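Local coordinates for protein adenylyltransferase VopS (Vibrio parahaemolyticus, PDB 3LET), which transfers AMP from ATP to a specific threonine of host Rho GTPases, blocking their binding to downstream effectors and so inhibiting actin assembly in infected cells, at residues A[20-23]-A[24-27]; A[35-38]-A[39-43]; A[155-158]-A[159-163]; A[180-183]-A[184-188]; A[246-249]-A[250-254]. All coordinates share one frame; numbering follows the deposited sequence.

Interaction 1 of 5, residues A[20-23]-A[24-27]; sequences TSSS and VEHG
Ser22 OG and the carboxylate of Glu25 meet at the start of helix 23-30, where Ser22 is the N-cap. The hydroxyl donates to Glu25 OE1 at 2.7 Å, reaching that oxygen on its syn side but 29° out of the carboxylate plane. The same OG accepts from Val24 N at 3.2 Å, a capping bond with an N-H...O angle of 143°. OE1 takes a second, weak bond from Ser21 OG, so the hydroxyls of Ser21 and Ser22 converge on one oxygen.

Glu25 reaches the loop because its chain bends at chi2 (81°), which folds the carboxylate back over the N-terminal end of its own helix. Behind it, the helical backbone takes over: His26 N donates to Ser22 O, and Gly27 N to Ser23 O at 2.8 Å.

Thr20 lies against this first turn, its CB 3.8 Å from Glu25 CB as the two side chains run past each other in opposite directions. Farther out, Ser23 OG bonds to Glu71 and the His26 ring to Glu60, both on helix 58-75, and Thr20 OG1 to the carbonyl of Arg17. Thr20 OG1 also rests 3.4 Å from His26 CB, where the two side chains cross at about a right angle.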
loop_
_atom_site.group_PDB
_atom_site.type_symbol
_atom_site.label_atom_id
_atom_site.label_comp_id
_atom_site.label_asym_id
_atom_site.label_seq_id
_atom_site.Cartn_x
_atom_site.Cartn_y
_atom_site.Cartn_z
ATOM N N THR A 20 -2.612 20.131 20.674
ATOM C CA THR A 20 -1.399 19.726 21.382
ATOM C C THR A 20 -0.585 18.809 20.481
ATOM O O THR A 20 -1.084 18.301 19.477
ATOM C CB THR A 20 -1.712 18.967 22.692
ATOM O OG1 THR A 20 -2.494 17.804 22.395
ATOM C CG2 THR A 20 -2.469 19.864 23.678
ATOM N N SER A 21 0.665 18.572 20.833
ATOM C CA SER A 21 1.520 17.807 19.939
ATOM C C SER A 21 1.280 16.299 20.073
ATOM O O SER A 21 1.599 15.549 19.162
ATOM C CB SER A 21 2.992 18.155 20.170
ATOM O OG SER A 21 3.321 18.110 21.548
ATOM N N SER A 22 0.706 15.857 21.190
ATOM C CA SER A 22 0.435 14.427 21.364
ATOM C C SER A 22 -0.657 14.185 22.395
ATOM O O SER A 22 -1.132 15.125 23.056
ATOM C CB SER A 22 1.699 13.701 21.812
ATOM O OG SER A 22 1.931 13.890 23.194
ATOM N N SER A 23 -1.018 12.917 22.570
ATOM C CA SER A 23 -2.072 12.560 23.507
ATOM C C SER A 23 -1.664 12.864 24.943
ATOM O O SER A 23 -2.518 13.049 25.803
ATOM C CB SER A 23 -2.408 11.071 23.381
ATOM O OG SER A 23 -1.340 10.257 23.871
ATOM N N VAL A 24 -0.363 12.901 25.209
ATOM C CA VAL A 24 0.099 13.128 26.572
ATOM C C VAL A 24 -0.292 14.534 27.040
ATOM O O VAL A 24 -0.916 14.693 28.087
ATOM C CB VAL A 24 1.622 12.923 26.671
ATOM C CG1 VAL A 24 2.145 13.399 28.027
ATOM C CG2 VAL A 24 1.980 11.434 26.392
ATOM N N GLU A 25 0.046 15.553 26.256
ATOM C CA GLU A 25 -0.325 16.920 26.633
ATOM C C GLU A 25 -1.839 17.101 26.625
ATOM O O GLU A 25 -2.389 17.776 27.493
ATOM C CB GLU A 25 0.309 17.948 25.687
ATOM C CG GLU A 25 1.823 18.044 25.786
ATOM C CD GLU A 25 2.545 16.958 24.998
ATOM O OE1 GLU A 25 1.965 16.433 24.023
ATOM O OE2 GLU A 25 3.706 16.641 25.346
ATOM N N HIS A 26 -2.510 16.517 25.635
ATOM C CA HIS A 26 -3.981 16.545 25.575
ATOM C C HIS A 26 -4.623 15.960 26.844
ATOM O O HIS A 26 -5.506 16.569 27.448
ATOM C CB HIS A 26 -4.462 15.768 24.340
ATOM C CG HIS A 26 -5.934 15.864 24.091
ATOM N ND1 HIS A 26 -6.486 15.678 22.840
ATOM C CD2 HIS A 26 -6.972 16.122 24.922
ATOM C CE1 HIS A 26 -7.800 15.814 22.911
ATOM N NE2 HIS A 26 -8.120 16.089 24.164
ATOM N N GLY A 27 -4.192 14.766 27.237
ATOM C CA GLY A 27 -4.669 14.141 28.454
ATOM C C GLY A 27 -4.325 14.987 29.671
ATOM O O GLY A 27 -5.173 15.203 30.535
#

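Interaction 2 of 5, residues A[35-38]-A[39-43]; sequences NLKT and PSDVL
Pro39 follows Thr38 directly and opens helix 39-45, with Thr38 as the N-cap residue. The Pro39 ring sits close on the preceding residue: Pro39 CD lies 3.3 Å from Thr38 CB, tighter than an ordinary carbon contact. Proline suits this first turn, where a residue needs no backbone N-H to pair with a preceding carbonyl. Next along, Ser40 brings its CB to 3.7 Å from Thr38 OG1 and adds little more to the contact.

Asp41 carries most of the polar chemistry. Its backbone N donates to Thr38 OG1 at 3.0 Å with an N-H...O angle of 162°, while its carboxylate returns to the backbone ahead of the helix, so that Thr38 and Asp41 form a capping box. OD2 accepts a weak bond from Thr38 N at 3.3 Å and a straighter one from Lys37 N at 3.1 Å, the latter on its anti lone pair. Two successive N-H groups thus hold one carboxylate oxygen, which probably fixes the rotation of the group. Thr38 OG1 faces Asp41 N because it sits between its own backbone N and carbonyl carbon (chi1 73°). The negative charge near the helix start would also be expected to suit the helix dipole.

Val42 N then bonds to Thr38 O at 3.1 Å, the first regular helical bond, and Val42 CG2 touches Leu36 CD1 loosely at 4.4 Å. Beyond it, Leu43 packs on Ala68 and Met69 of helix 58-75; Pro39 lies against Glu71 and Val72 of that helix and against Ser23 and Val24 of helix 23-30.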
loop_
_atom_site.group_PDB
_atom_site.type_symbol
_atom_site.label_atom_id
_atom_site.label_comp_id
_atom_site.label_asym_id
_atom_site.label_seq_id
_atom_site.Cartn_x
_atom_site.Cartn_y
_atom_site.Cartn_z
ATOM N N ASN A 35 1.102 14.748 35.809
ATOM C CA ASN A 35 1.885 13.535 36.015
ATOM C C ASN A 35 1.669 12.490 34.932
ATOM O O ASN A 35 2.255 11.411 34.977
ATOM C CB ASN A 35 1.553 12.931 37.369
ATOM C CG ASN A 35 2.377 13.535 38.476
ATOM O OD1 ASN A 35 3.581 13.291 38.564
ATOM N ND2 ASN A 35 1.741 14.337 39.322
ATOM N N LEU A 36 0.799 12.799 33.980
ATOM C CA LEU A 36 0.597 11.932 32.836
ATOM C C LEU A 36 1.758 12.211 31.892
ATOM O O LEU A 36 1.900 13.318 31.411
ATOM C CB LEU A 36 -0.740 12.257 32.161
ATOM C CG LEU A 36 -2.011 12.036 32.989
ATOM C CD1 LEU A 36 -3.253 12.401 32.165
ATOM C CD2 LEU A 36 -2.120 10.594 33.519
ATOM N N LYS A 37 2.593 11.213 31.636
ATOM C CA LYS A 37 3.829 11.437 30.884
ATOM C C LYS A 37 3.897 10.593 29.614
ATOM O O LYS A 37 4.673 10.879 28.693
ATOM C CB LYS A 37 5.037 11.128 31.767
ATOM C CG LYS A 37 5.079 11.928 33.059
ATOM C CD LYS A 37 5.008 13.424 32.794
ATOM C CE LYS A 37 5.115 14.222 34.083
ATOM N NZ LYS A 37 5.226 15.684 33.826
ATOM N N THR A 38 3.095 9.541 29.555
ATOM C CA THR A 38 3.143 8.664 28.394
ATOM C C THR A 38 1.733 8.400 27.918
ATOM O O THR A 38 0.782 8.613 28.658
ATOM C CB THR A 38 3.808 7.318 28.738
ATOM O OG1 THR A 38 2.914 6.535 29.528
ATOM C CG2 THR A 38 5.106 7.521 29.522
ATOM N N PRO A 39 1.593 7.924 26.677
ATOM C CA PRO A 39 0.272 7.579 26.145
ATOM C C PRO A 39 -0.347 6.421 26.931
ATOM O O PRO A 39 -1.575 6.356 27.043
ATOM C CB PRO A 39 0.564 7.168 24.681
ATOM C CG PRO A 39 1.896 7.711 24.367
ATOM C CD PRO A 39 2.661 7.838 25.657
ATOM N N SER A 40 0.480 5.502 27.444
ATOM C CA SER A 40 -0.058 4.464 28.336
ATOM C C SER A 40 -0.667 5.084 29.588
ATOM O O SER A 40 -1.737 4.666 30.027
ATOM C CB SER A 40 1.017 3.448 28.721
ATOM O OG SER A 40 1.460 2.762 27.553
ATOM N N ASP A 41 0.012 6.070 30.173
ATOM C CA ASP A 41 -0.517 6.770 31.365
ATOM C C ASP A 41 -1.877 7.395 31.061
ATOM O O ASP A 41 -2.778 7.376 31.904
ATOM C CB ASP A 41 0.411 7.896 31.830
ATOM C CG ASP A 41 1.717 7.398 32.432
ATOM O OD1 ASP A 41 1.843 6.189 32.740
ATOM O OD2 ASP A 41 2.624 8.243 32.594
ATOM N N VAL A 42 -2.006 7.995 29.872
ATOM C CA VAL A 42 -3.281 8.585 29.452
ATOM C C VAL A 42 -4.378 7.524 29.363
ATOM O O VAL A 42 -5.470 7.706 29.915
ATOM C CB VAL A 42 -3.145 9.335 28.114
ATOM C CG1 VAL A 42 -4.530 9.744 27.552
ATOM C CG2 VAL A 42 -2.246 10.554 28.301
ATOM N N LEU A 43 -4.091 6.394 28.720
ATOM C CA LEU A 43 -5.104 5.337 28.628
ATOM C C LEU A 43 -5.461 4.800 30.002
ATOM O O LEU A 43 -6.624 4.539 30.275
ATOM C CB LEU A 43 -4.620 4.182 27.726
ATOM C CG LEU A 43 -4.562 4.630 26.267
ATOM C CD1 LEU A 43 -3.706 3.637 25.465
ATOM C CD2 LEU A 43 -5.969 4.759 25.674
#

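Interaction 3 of 5, residues A[155-158]-A[159-163]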
loop_
_atom_site.group_PDB
_atom_site.type_symbol
_atom_site.label_atom_id
_atom_site.label_comp_id
_atom_site.label_asym_id
_atom_site.label_seq_id
_atom_site.Cartn_x
_atom_site.Cartn_y
_atom_site.Cartn_z
ATOM N N LEU A 155 4.652 -14.162 -25.683
ATOM C CA LEU A 155 3.315 -14.443 -26.178
ATOM C C LEU A 155 3.323 -14.431 -27.695
ATOM O O LEU A 155 3.895 -13.524 -28.288
ATOM C CB LEU A 155 2.369 -13.334 -25.755
ATOM C CG LEU A 155 1.396 -13.431 -24.605
ATOM C CD1 LEU A 155 0.356 -12.353 -24.822
ATOM C CD2 LEU A 155 0.752 -14.797 -24.491
ATOM N N PRO A 156 2.643 -15.398 -28.326
ATOM C CA PRO A 156 2.487 -15.345 -29.783
ATOM C C PRO A 156 1.782 -14.050 -30.183
ATOM O O PRO A 156 0.820 -13.691 -29.488
ATOM C CB PRO A 156 1.585 -16.549 -30.089
ATOM C CG PRO A 156 1.653 -17.423 -28.869
ATOM C CD PRO A 156 1.873 -16.498 -27.723
ATOM N N GLU A 157 2.244 -13.377 -31.241
ATOM C CA GLU A 157 1.635 -12.128 -31.702
ATOM C C GLU A 157 0.137 -12.273 -31.838
ATOM O O GLU A 157 -0.592 -11.355 -31.511
ATOM C CB GLU A 157 2.139 -11.708 -33.091
ATOM C CG GLU A 157 3.402 -10.866 -33.180
ATOM C CD GLU A 157 3.563 -9.823 -32.090
ATOM O OE1 GLU A 157 3.041 -8.693 -32.202
ATOM O OE2 GLU A 157 4.256 -10.135 -31.123
ATOM N N ASP A 158 -0.323 -13.419 -32.341
ATOM C CA ASP A 158 -1.727 -13.558 -32.744
ATOM C C ASP A 158 -2.680 -13.597 -31.562
ATOM O O ASP A 158 -3.889 -13.395 -31.720
ATOM C CB ASP A 158 -1.917 -14.819 -33.589
ATOM C CG ASP A 158 -1.604 -14.592 -35.051
ATOM O OD1 ASP A 158 -1.305 -13.437 -35.423
ATOM O OD2 ASP A 158 -1.662 -15.569 -35.828
ATOM N N ALA A 159 -2.140 -13.891 -30.386
ATOM C CA ALA A 159 -2.933 -13.895 -29.163
ATOM C C ALA A 159 -3.467 -12.491 -28.822
ATOM O O ALA A 159 -4.552 -12.354 -28.253
ATOM C CB ALA A 159 -2.102 -14.436 -28.017
ATOM N N PHE A 160 -2.711 -11.449 -29.167
ATOM C CA PHE A 160 -3.091 -10.076 -28.793
ATOM C C PHE A 160 -3.022 -9.073 -29.946
ATOM O O PHE A 160 -3.585 -7.988 -29.868
ATOM C CB PHE A 160 -2.195 -9.587 -27.643
ATOM C CG PHE A 160 -0.758 -9.384 -28.044
ATOM C CD1 PHE A 160 -0.299 -8.121 -28.449
ATOM C CD2 PHE A 160 0.130 -10.437 -28.031
ATOM C CE1 PHE A 160 1.040 -7.928 -28.821
ATOM C CE2 PHE A 160 1.474 -10.262 -28.412
ATOM C CZ PHE A 160 1.924 -9.006 -28.809
ATOM N N ASN A 161 -2.353 -9.436 -31.027
ATOM C CA ASN A 161 -2.125 -8.488 -32.121
ATOM C C ASN A 161 -2.566 -9.114 -33.422
ATOM O O ASN A 161 -1.744 -9.456 -34.278
ATOM C CB ASN A 161 -0.650 -8.111 -32.176
ATOM C CG ASN A 161 -0.322 -7.146 -33.301
ATOM O OD1 ASN A 161 -1.207 -6.488 -33.872
ATOM N ND2 ASN A 161 0.955 -7.073 -33.647
ATOM N N LYS A 162 -3.873 -9.292 -33.552
ATOM C CA LYS A 162 -4.413 -9.931 -34.735
ATOM C C LYS A 162 -4.149 -9.034 -35.934
ATOM O O LYS A 162 -3.698 -9.504 -36.979
ATOM C CB LYS A 162 -5.908 -10.194 -34.572
ATOM C CG LYS A 162 -6.526 -10.925 -35.755
ATOM C CD LYS A 162 -7.999 -11.222 -35.528
ATOM C CE LYS A 162 -8.782 -9.955 -35.223
ATOM N NZ LYS A 162 -10.228 -10.227 -35.025
ATOM N N ALA A 163 -4.409 -7.739 -35.768
ATOM C CA ALA A 163 -4.177 -6.764 -36.838
ATOM C C ALA A 163 -2.749 -6.813 -37.385
ATOM O O ALA A 163 -2.497 -6.383 -38.498
ATOM C CB ALA A 163 -4.503 -5.356 -36.360
#
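A short, weakly bonded helical turn, 157-160, is built round the carbonyl of Glu157. Glu157 O accepts from two backbone donors: Asn161 N at 2.6 Å, nearly along the C=O axis, and Phe160 N at 3.2 Å, which stands above the carbonyl plane. Ala159 N bonds in turn to Pro156 O at 3.1 Å.

The side chains of Glu157 and Asn161 lie side by side and point the same way. Asn161 ND2 gives Glu157 OE1 an almost straight bond of 3.0 Å, with the acceptor in the amide plane of Asn161 and using its anti lone pair, although the carboxylate and amide planes are 87° apart. Phe160 has its CG between the backbone N and carbonyl carbon (chi1 68°), which turns the ring back over its own turn. Glu157 O lies over one ring face, toward the rim; Phe160 CZ approaches Glu157 OE2 at 3.5 Å, and Leu155 CD1 touches Phe160 CD2 at 3.7 Å.

Partners on helix 168-179 and just ahead of it secure both polar ends: Glu157 OE2 forms a salt bridge with Arg171, and Asn161 ND2 also donates to the carbonyl of Val165. Phe160 packs edge-to-face with Trp175 of the same helix, and with Leu155 it rests on Pro301.

Interaction 4 of 5, residues A[180-183]-A[184-188]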
loop_
_atom_site.group_PDB
_atom_site.type_symbol
_atom_site.label_atom_id
_atom_site.label_comp_id
_atom_site.label_asym_id
_atom_site.label_seq_id
_atom_site.Cartn_x
_atom_site.Cartn_y
_atom_site.Cartn_z
ATOM N N SER A 180 -6.640 -6.748 -20.508
ATOM C CA SER A 180 -7.709 -6.139 -19.704
ATOM C C SER A 180 -9.076 -6.353 -20.348
ATOM O O SER A 180 -10.089 -5.850 -19.833
ATOM C CB SER A 180 -7.507 -4.613 -19.571
ATOM O OG SER A 180 -6.142 -4.256 -19.445
ATOM N N ASN A 181 -9.118 -7.064 -21.473
ATOM C CA ASN A 181 -10.375 -7.210 -22.224
ATOM C C ASN A 181 -11.045 -5.832 -22.410
ATOM O O ASN A 181 -12.256 -5.672 -22.223
ATOM C CB ASN A 181 -11.322 -8.167 -21.475
ATOM C CG ASN A 181 -12.542 -8.564 -22.295
ATOM O OD1 ASN A 181 -12.480 -8.648 -23.527
ATOM N ND2 ASN A 181 -13.659 -8.857 -21.601
ATOM N N SER A 182 -10.232 -4.833 -22.737
ATOM C CA SER A 182 -10.682 -3.462 -22.811
ATOM C C SER A 182 -11.253 -3.116 -24.192
ATOM O O SER A 182 -10.774 -3.605 -25.207
ATOM C CB SER A 182 -9.515 -2.537 -22.476
ATOM O OG SER A 182 -9.850 -1.190 -22.695
ATOM N N LYS A 183 -12.267 -2.266 -24.201
ATOM C CA LYS A 183 -13.048 -1.994 -25.406
ATOM C C LYS A 183 -13.287 -0.527 -25.585
ATOM O O LYS A 183 -13.193 0.269 -24.642
ATOM C CB LYS A 183 -14.423 -2.689 -25.333
ATOM C CG LYS A 183 -14.360 -4.150 -24.976
ATOM C CD LYS A 183 -13.866 -5.007 -26.128
ATOM C CE LYS A 183 -13.925 -6.479 -25.738
ATOM N NZ LYS A 183 -12.879 -7.317 -26.381
ATOM N N GLY A 184 -13.599 -0.164 -26.823
ATOM C CA GLY A 184 -14.099 1.157 -27.131
ATOM C C GLY A 184 -13.283 2.248 -26.507
ATOM O O GLY A 184 -12.054 2.274 -26.578
ATOM N N ASN A 185 -13.975 3.163 -25.865
ATOM C CA ASN A 185 -13.337 4.331 -25.291
ATOM C C ASN A 185 -12.257 4.004 -24.237
ATOM O O ASN A 185 -11.239 4.687 -24.132
ATOM C CB ASN A 185 -14.437 5.218 -24.711
ATOM C CG ASN A 185 -13.914 6.223 -23.738
ATOM O OD1 ASN A 185 -14.124 6.097 -22.532
ATOM N ND2 ASN A 185 -13.207 7.225 -24.245
ATOM N N ASP A 186 -12.486 2.951 -23.463
ATOM C CA ASP A 186 -11.534 2.488 -22.442
ATOM C C ASP A 186 -10.223 2.069 -23.128
ATOM O O ASP A 186 -9.114 2.407 -22.685
ATOM C CB ASP A 186 -12.184 1.309 -21.700
ATOM C CG ASP A 186 -11.293 0.691 -20.625
ATOM O OD1 ASP A 186 -10.563 1.429 -19.934
ATOM O OD2 ASP A 186 -11.376 -0.547 -20.434
ATOM N N ALA A 187 -10.341 1.351 -24.236
ATOM C CA ALA A 187 -9.138 0.908 -24.953
ATOM C C ALA A 187 -8.399 2.095 -25.560
ATOM O O ALA A 187 -7.174 2.130 -25.585
ATOM C CB ALA A 187 -9.514 -0.103 -26.060
ATOM N N GLU A 188 -9.141 3.065 -26.090
ATOM C CA GLU A 188 -8.516 4.266 -26.604
ATOM C C GLU A 188 -7.746 5.030 -25.526
ATOM O O GLU A 188 -6.693 5.617 -25.795
ATOM C CB GLU A 188 -9.576 5.208 -27.208
ATOM C CG GLU A 188 -10.233 4.678 -28.444
ATOM C CD GLU A 188 -11.115 5.719 -29.091
ATOM O OE1 GLU A 188 -11.725 6.518 -28.345
ATOM O OE2 GLU A 188 -11.188 5.746 -30.336
HETATM O O HOH W 1 -13.558 -1.777 -21.518
#
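Ser182 OG and Asp186 CG each stand opposite their own backbone N (chi1 173° and 178°), and these settings bring hydroxyl and carboxylate together at the start of helix 184-199. Ser182 OG donates to Asp186 OD2 at 2.8 Å, a weak bond despite the short distance. The hydroxyl also lies against the methyl group of Ala187, with OG 3.6 Å from CB.

A water completes a second link between loop and helix: it accepts from Lys183 N at 3.0 Å and donates to Asp186 OD2 at 2.7 Å. Ala187 N donates to Lys183 O at 3.1 Å, beside Gly184, whose phi is positive.

Asn181, the first residue to leave helical geometry after helix 168-179, has positive phi and closes that helix in a Schellman motif. The bent chain of Lys183 brings NZ to Asn181 OD1 at 3.2 Å, so this side chain folds back along the loop that joins the two helices.

Asp186 OD2 has its stronger partner in Arg283, with which it forms a salt bridge. One carboxylate oxygen therefore gathers a hydroxyl, a water and a guanidinium group, and its negative charge is probably stabilised by the arginine and by the nearby helix start.

Interaction 5 of 5, residues A[246-249]-A[250-254]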
loop_
_atom_site.group_PDB
_atom_site.type_symbol
_atom_site.label_atom_id
_atom_site.label_comp_id
_atom_site.label_asym_id
_atom_site.label_seq_id
_atom_site.Cartn_x
_atom_site.Cartn_y
_atom_site.Cartn_z
ATOM N N LYS A 246 5.431 1.716 -2.729
ATOM C CA LYS A 246 6.112 2.995 -2.661
ATOM C C LYS A 246 7.564 2.775 -2.264
ATOM O O LYS A 246 8.481 3.363 -2.857
ATOM C CB LYS A 246 5.393 3.903 -1.653
ATOM C CG LYS A 246 6.110 5.232 -1.356
ATOM C CD LYS A 246 5.276 6.039 -0.375
ATOM C CE LYS A 246 6.122 7.130 0.310
ATOM N NZ LYS A 246 6.475 8.191 -0.648
ATOM N N GLN A 247 7.799 1.923 -1.263
ATOM C CA GLN A 247 9.176 1.715 -0.785
ATOM C C GLN A 247 9.935 0.911 -1.830
ATOM O O GLN A 247 11.153 1.038 -1.972
ATOM C CB GLN A 247 9.165 0.931 0.553
ATOM C CG GLN A 247 10.510 0.336 0.967
ATOM C CD GLN A 247 11.616 1.374 1.112
ATOM O OE1 GLN A 247 11.362 2.534 1.462
ATOM N NE2 GLN A 247 12.856 0.953 0.844
ATOM N N HIS A 248 9.206 0.102 -2.580
ATOM C CA HIS A 248 9.846 -0.718 -3.634
ATOM C C HIS A 248 10.453 0.186 -4.691
ATOM O O HIS A 248 11.601 -0.006 -5.111
ATOM C CB HIS A 248 8.815 -1.637 -4.267
ATOM C CG HIS A 248 9.401 -2.620 -5.241
ATOM N ND1 HIS A 248 10.406 -3.491 -4.892
ATOM C CD2 HIS A 248 9.144 -2.838 -6.555
ATOM C CE1 HIS A 248 10.731 -4.227 -5.946
ATOM N NE2 HIS A 248 9.983 -3.854 -6.963
ATOM N N ILE A 249 9.691 1.190 -5.119
ATOM C CA ILE A 249 10.126 1.958 -6.273
ATOM C C ILE A 249 10.996 3.145 -5.889
ATOM O O ILE A 249 11.867 3.546 -6.653
ATOM C CB ILE A 249 8.942 2.422 -7.139
ATOM C CG1 ILE A 249 8.012 3.394 -6.372
ATOM C CG2 ILE A 249 8.156 1.168 -7.625
ATOM C CD1 ILE A 249 6.697 3.706 -7.139
ATOM N N GLU A 250 10.722 3.735 -4.737
ATOM C CA GLU A 250 11.467 4.916 -4.301
ATOM C C GLU A 250 12.706 4.550 -3.485
ATOM O O GLU A 250 13.613 5.381 -3.333
ATOM C CB GLU A 250 10.570 5.846 -3.474
ATOM C CG GLU A 250 9.375 6.404 -4.266
ATOM C CD GLU A 250 8.414 7.208 -3.399
ATOM O OE1 GLU A 250 8.622 7.335 -2.158
ATOM O OE2 GLU A 250 7.411 7.709 -3.960
ATOM N N GLY A 251 12.742 3.311 -3.005
ATOM C CA GLY A 251 13.799 2.829 -2.106
ATOM C C GLY A 251 14.542 1.642 -2.697
ATOM O O GLY A 251 15.645 1.807 -3.204
ATOM N N PHE A 252 13.918 0.468 -2.714
ATOM C CA PHE A 252 14.623 -0.750 -3.127
ATOM C C PHE A 252 15.234 -0.651 -4.551
ATOM O O PHE A 252 16.399 -0.977 -4.753
ATOM C CB PHE A 252 13.710 -1.967 -3.076
ATOM C CG PHE A 252 14.413 -3.254 -3.435
ATOM C CD1 PHE A 252 15.269 -3.861 -2.526
ATOM C CD2 PHE A 252 14.217 -3.844 -4.665
ATOM C CE1 PHE A 252 15.924 -5.044 -2.842
ATOM C CE2 PHE A 252 14.877 -5.038 -5.000
ATOM C CZ PHE A 252 15.721 -5.632 -4.085
ATOM N N LEU A 253 14.456 -0.202 -5.527
ATOM C CA LEU A 253 14.940 -0.168 -6.918
ATOM C C LEU A 253 15.950 0.955 -7.164
ATOM O O LEU A 253 16.576 1.004 -8.217
ATOM C CB LEU A 253 13.779 -0.069 -7.906
ATOM C CG LEU A 253 12.904 -1.323 -7.939
ATOM C CD1 LEU A 253 11.682 -1.154 -8.847
ATOM C CD2 LEU A 253 13.751 -2.548 -8.384
ATOM N N LYS A 254 16.106 1.845 -6.189
ATOM C CA LYS A 254 17.164 2.859 -6.209
ATOM C C LYS A 254 18.464 2.373 -5.522
ATOM O O LYS A 254 19.563 2.635 -6.003
ATOM C CB LYS A 254 16.660 4.144 -5.534
ATOM C CG LYS A 254 15.410 4.758 -6.173
ATOM C CD LYS A 254 15.714 6.067 -6.923
ATOM C CE LYS A 254 14.609 7.147 -6.737
ATOM N NZ LYS A 254 14.272 7.480 -5.276
HETATM O O HOH W 2 5.531 9.522 -3.524
#
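Lys246 and Glu250, one turn apart on helix 238-255, form a salt bridge: NZ to OE1 is 2.8 Å, on the syn lone pair of the oxygen. The lysine runs extended and bends only at its end (chi4 70°), which brings the ammonium round to the carboxylate. A water bridges Glu250 OE2 and, weakly, Lys246 NZ; OE2 also accepts from Met207 N.

The backbone bonds change register. Glu250 N reaches Lys246 O in the ordinary way, whereas Phe252 N bonds to Gln247 O and Leu253 N to His248 O, both at 2.9 Å and five residues apart. This is the wider pi-type turn at 250-252, although Gln247 O also takes a weak, ordinary bond from Gly251 N.

His248 and Phe252 meet rim to rim, centroids 5.7 Å apart and planes at 12°. Leu253 CG lies over one face of the His248 ring, displaced toward its rim, in a CH-pi contact 4.2 Å from the centroid. Leu253 and Ile249 both pack on Leu267 of helix 260-274.

The change of register probably explains why Ile249 O is buried with no polar partner in the model, since Leu253 N is taken by His248 O; the Lys246-Glu250 pair probably neutralises both charges locally.

How the interactions relate
Interactions 1 and 2 touch each other, with centres 9 Å apart: both are helix starts in the N-terminal domain, and Val24 CG2 packs on the Thr38-Pro39 link. Each is capped by a hydroxyl, but the acidic partner binds a hydroxyl in interaction 1 and backbone N-H groups in interaction 2. Interactions 3 and 4 lie on the opposite side of the chain's centre. The nearest atoms of interactions 1 and 4 are about 43 Å apart. Interactions 3 and 4 come before and after helix 168-179 in the chain, and interaction 4 is a surface contact that includes a bridging water. Interaction 5, nearest the centre of the chain, lies within one long helix of the Fido region and combines ring and apolar packing with a salt bridge.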